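Side-chain contact in Pre-mRNA splicing helicase-like protein (Chaetomium thermophilum, PDB 4RVQ), which probably acts as a spliceosomal RNA helicase of the Brr2 type in pre-mRNA splicing, its noncanonical PWI domain likely serving contacts with protein or RNA: residues 92-97 with 115-120. Numbering follows the deposited sequence.
Sequences VVWLTR and ASEGLR. With EDO (1,2-ethanediol), chain F; EDO (1,2-ethanediol), chain G.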
ATOM      1  N   VAL A  92       1.172   2.051  -2.192  1.00  6.27           N
ATOM      2  CA  VAL A  92       0.535   2.036  -0.889  1.00  7.07           C
ATOM      3  C   VAL A  92       1.231   3.012   0.063  1.00  5.95           C
ATOM      4  O   VAL A  92       0.572   3.802   0.749  1.00  6.89           O
ATOM      5  CB  VAL A  92       0.518   0.617  -0.307  1.00  7.13           C
ATOM      6  CG1 VAL A  92      -0.033   0.597   1.135  1.00  8.46           C
ATOM      7  CG2 VAL A  92      -0.357  -0.278  -1.162  1.00  8.34           C
ATOM      8  N   VAL A  93       2.542   2.982   0.136  1.00  6.01           N
ATOM      9  CA  VAL A  93       3.270   3.808   1.078  0.78  6.06           C
ATOM     10  C   VAL A  93       3.097   5.284   0.712  1.00  6.24           C
ATOM     11  O   VAL A  93       2.754   6.125   1.558  1.00  6.94           O
ATOM     12  CB  VAL A  93       4.772   3.414   1.099  0.78  8.48           C
ATOM     13  CG1 VAL A  93       5.569   4.422   1.835  0.78  9.45           C
ATOM     14  CG2 VAL A  93       4.972   2.014   1.713  0.78  9.23           C
ATOM     15  N   TRP A  94       3.412   5.637  -0.533  1.00  5.88           N
ATOM     16  CA  TRP A  94       3.435   7.023  -0.915  1.00  5.60           C
ATOM     17  C   TRP A  94       2.067   7.641  -1.025  1.00  5.90           C
ATOM     18  O   TRP A  94       1.870   8.804  -0.640  1.00  6.79           O
ATOM     19  CB  TRP A  94       4.246   7.216  -2.203  1.00  5.68           C
ATOM     20  CG  TRP A  94       5.716   7.054  -1.946  1.00  6.18           C
ATOM     21  CD1 TRP A  94       6.501   5.980  -2.215  1.00  7.17           C
ATOM     22  CD2 TRP A  94       6.569   8.029  -1.377  1.00  7.09           C
ATOM     23  NE1 TRP A  94       7.776   6.227  -1.851  1.00  8.86           N
ATOM     24  CE2 TRP A  94       7.865   7.480  -1.322  1.00  8.61           C
ATOM     25  CE3 TRP A  94       6.372   9.326  -0.911  1.00  8.68           C
ATOM     26  CZ2 TRP A  94       8.935   8.183  -0.820  1.00 11.15           C
ATOM     27  CZ3 TRP A  94       7.448  10.030  -0.408  1.00 10.88           C
ATOM     28  CH2 TRP A  94       8.712   9.453  -0.340  1.00 11.96           C
ATOM     29  N   LEU A  95       1.105   6.954  -1.621  1.00  5.79           N
ATOM     30  CA  LEU A  95      -0.211   7.515  -1.767  1.00  5.81           C
ATOM     31  C   LEU A  95      -0.970   7.616  -0.452  1.00  5.84           C
ATOM     32  O   LEU A  95      -1.790   8.525  -0.293  1.00  6.35           O
ATOM     33  CB  LEU A  95      -1.036   6.793  -2.814  1.00  6.84           C
ATOM     34  CG  LEU A  95      -0.512   6.874  -4.244  1.00  6.22           C
ATOM     35  CD1 LEU A  95      -1.259   5.948  -5.152  1.00  8.19           C
ATOM     36  CD2 LEU A  95      -0.496   8.316  -4.724  1.00  9.20           C
ATOM     37  N   THR A  96      -0.720   6.706   0.491  1.00  6.31           N
ATOM     38  CA  THR A  96      -1.307   6.851   1.817  1.00  5.56           C
ATOM     39  C   THR A  96      -0.776   8.142   2.461  1.00  6.46           C
ATOM     40  O   THR A  96      -1.522   8.940   3.036  1.00  7.42           O
ATOM     41  CB  THR A  96      -1.037   5.633   2.692  1.00  5.96           C
ATOM     42  OG1 THR A  96      -1.659   4.490   2.087  1.00  6.52           O
ATOM     43  CG2 THR A  96      -1.585   5.819   4.075  1.00  6.07           C
ATOM     44  N   ARG A  97       0.542   8.335   2.413  1.00  6.39           N
ATOM     45  CA  ARG A  97       1.144   9.520   2.961  1.00  7.11           C
ATOM     46  C   ARG A  97       0.595  10.774   2.275  1.00  6.49           C
ATOM     47  O   ARG A  97       0.232  11.762   2.935  1.00  7.44           O
ATOM     48  CB  ARG A  97       2.665   9.460   2.840  1.00  8.58           C
ATOM     49  CG  ARG A  97       3.339  10.578   3.584  1.00 11.78           C
ATOM     50  CD  ARG A  97       4.874  10.532   3.453  1.00 12.23           C
ATOM     51  NE  ARG A  97       5.434  11.779   3.947  1.00 13.06           N
ATOM     52  CZ  ARG A  97       6.611  12.276   3.596  1.00 12.86           C
ATOM     53  NH1 ARG A  97       7.407  11.582   2.826  1.00 14.52           N
ATOM     54  NH2 ARG A  97       6.982  13.474   4.016  1.00 17.30           N
ATOM     55  N   ALA A 115       8.829  12.035  -7.152  1.00  7.08           N
ATOM     56  CA  ALA A 115       9.515  12.206  -8.433  1.00  7.37           C
ATOM     57  C   ALA A 115      10.977  11.755  -8.275  1.00  7.56           C
ATOM     58  O   ALA A 115      11.527  11.111  -9.172  1.00  8.22           O
ATOM     59  CB  ALA A 115       9.453  13.670  -8.898  1.00  8.36           C
ATOM     60  N   SER A 116      11.622  12.112  -7.163  1.00  7.20           N
ATOM     61  CA  SER A 116      13.026  11.769  -6.948  0.70  8.07           C
ATOM     62  C   SER A 116      13.227  10.256  -6.849  1.00  8.52           C
ATOM     63  O   SER A 116      14.329   9.763  -7.150  1.00 10.61           O
ATOM     64  CB  SER A 116      13.558  12.419  -5.671  0.70  9.05           C
ATOM     65  OG  SER A 116      13.222  11.695  -4.503  0.70  9.42           O
ATOM     66  N   GLU A 117      12.197   9.529  -6.439  1.00  8.10           N
ATOM     67  CA  GLU A 117      12.223   8.084  -6.311  0.51 10.15           C
ATOM     68  C   GLU A 117      11.827   7.356  -7.597  1.00  8.56           C
ATOM     69  O   GLU A 117      11.725   6.147  -7.582  1.00 11.45           O
ATOM     70  CB  GLU A 117      11.278   7.662  -5.195  0.51 12.45           C
ATOM     71  CG  GLU A 117      11.696   8.100  -3.813  0.51 17.55           C
ATOM     72  CD  GLU A 117      12.836   7.294  -3.246  0.51 20.69           C
ATOM     73  OE1 GLU A 117      13.532   6.586  -4.004  0.51 20.01           O
ATOM     74  OE2 GLU A 117      13.040   7.376  -2.021  0.51 23.36           O
ATOM     75  N   GLY A 118      11.623   8.088  -8.690  1.00  8.41           N
ATOM     76  CA  GLY A 118      11.244   7.460  -9.938  1.00  8.90           C
ATOM     77  C   GLY A 118       9.755   7.168 -10.060  1.00  8.23           C
ATOM     78  O   GLY A 118       9.350   6.327 -10.871  1.00  9.77           O
ATOM     79  N   LEU A 119       8.927   7.846  -9.245  1.00  7.72           N
ATOM     80  CA  LEU A 119       7.509   7.555  -9.164  1.00  7.59           C
ATOM     81  C   LEU A 119       6.646   8.578  -9.877  1.00  6.24           C
ATOM     82  O   LEU A 119       5.455   8.651  -9.588  1.00  7.34           O
ATOM     83  CB  LEU A 119       7.090   7.390  -7.676  1.00  7.66           C
ATOM     84  CG  LEU A 119       7.900   6.347  -6.914  1.00  8.09           C
ATOM     85  CD1 LEU A 119       7.441   6.317  -5.463  1.00  9.02           C
ATOM     86  CD2 LEU A 119       7.844   4.952  -7.529  1.00  7.89           C
ATOM     87  N   ARG A 120       7.201   9.295 -10.844  1.00  7.13           N
ATOM     88  CA  ARG A 120       6.374  10.096 -11.740  1.00  7.87           C
ATOM     89  C   ARG A 120       5.176   9.305 -12.260  1.00  7.64           C
ATOM     90  O   ARG A 120       4.075   9.836 -12.389  1.00  8.50           O
ATOM     91  CB  ARG A 120       7.198  10.668 -12.906  1.00  8.06           C
ATOM     92  CG  ARG A 120       6.402  11.453 -13.958  1.00  9.61           C
ATOM     93  CD  ARG A 120       5.703  12.670 -13.422  1.00  9.75           C
ATOM     94  NE  ARG A 120       6.672  13.594 -12.895  1.00  9.27           N
ATOM     95  CZ  ARG A 120       6.409  14.481 -11.978  1.00 11.44           C
ATOM     96  NH1 ARG A 120       5.172  14.589 -11.474  1.00 13.62           N
ATOM     97  NH2 ARG A 120       7.385  15.254 -11.508  1.00 12.29           N
TER
HETATM   98  C1  EDO F 505       7.330   7.616   2.376  0.77 12.44           C
HETATM   99  O1  EDO F 505       7.760   8.713   3.149  0.77 15.01           O
HETATM  100  C2  EDO F 505       8.402   6.542   2.373  0.77 20.42           C
HETATM  101  O2  EDO F 505       8.479   6.017   3.705  0.77 25.21           O
HETATM  102  C1  EDO G 506       9.883   2.887  -0.737  0.58 37.03           C
HETATM  103  O1  EDO G 506      10.109   4.300  -0.832  0.58 37.03           O
HETATM  104  C2  EDO G 506       8.378   2.644  -0.695  0.58 34.24           C
HETATM  105  O2  EDO G 506       8.073   1.328  -1.165  0.58 35.52           O
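The indole of Trp94 takes the CD1 methyl of Leu119 against one face, displaced past the CD1-NE1 side of the pyrrole ring, where the methyl lies 3.4 Å from Trp94 CD1 and 3.6 Å from Trp94 NE1. The two side chains cross at about a right angle, and the CD1 branch is the part of Leu119 that meets the ring. With CG set beside its own backbone N (chi1 -73°), Trp94 reaches across from helix 89-99 and also rests on Ile110, Glu113 and Met114 of helix 104-116. Glu117 adds a looser, oblique contact at the benzo end, where its CG is the nearest atom, 4.1 Å from Trp94 CZ2; the chain bends at chi2 (-75°), and the contact belongs to one of two conformers of this side chain.

Leu119 owes its place to the way helix 104-116 ends. Gly118, at positive phi, is the C' residue of a Schellman motif, with Gly118 N bonded to Ala115 O and Leu119 N to Met114 O. The chain thus turns directly into helix 120-127, for which Leu119 is the N-cap residue. In this all-helical PWI-like domain of Brr2, the indole therefore packs against the junction between two successive helices.

The opposite face of the indole carries a 1,2-ethanediol (chain F), probably from the crystallisation liquor, whose C1 stands 3.4 Å off the ring plane, displaced from its centre. Its O1 accepts a weak hydrogen bond from Arg97 NH1 (2.9 Å), a nitrogen that also forms a salt bridge with Glu113. A second ethanediol (chain G) lies at the ring edge, near the plane, and accepts the indole N-H through O1, 3.2 Å from Trp94 NE1, with a bent N-H...O angle of 145°.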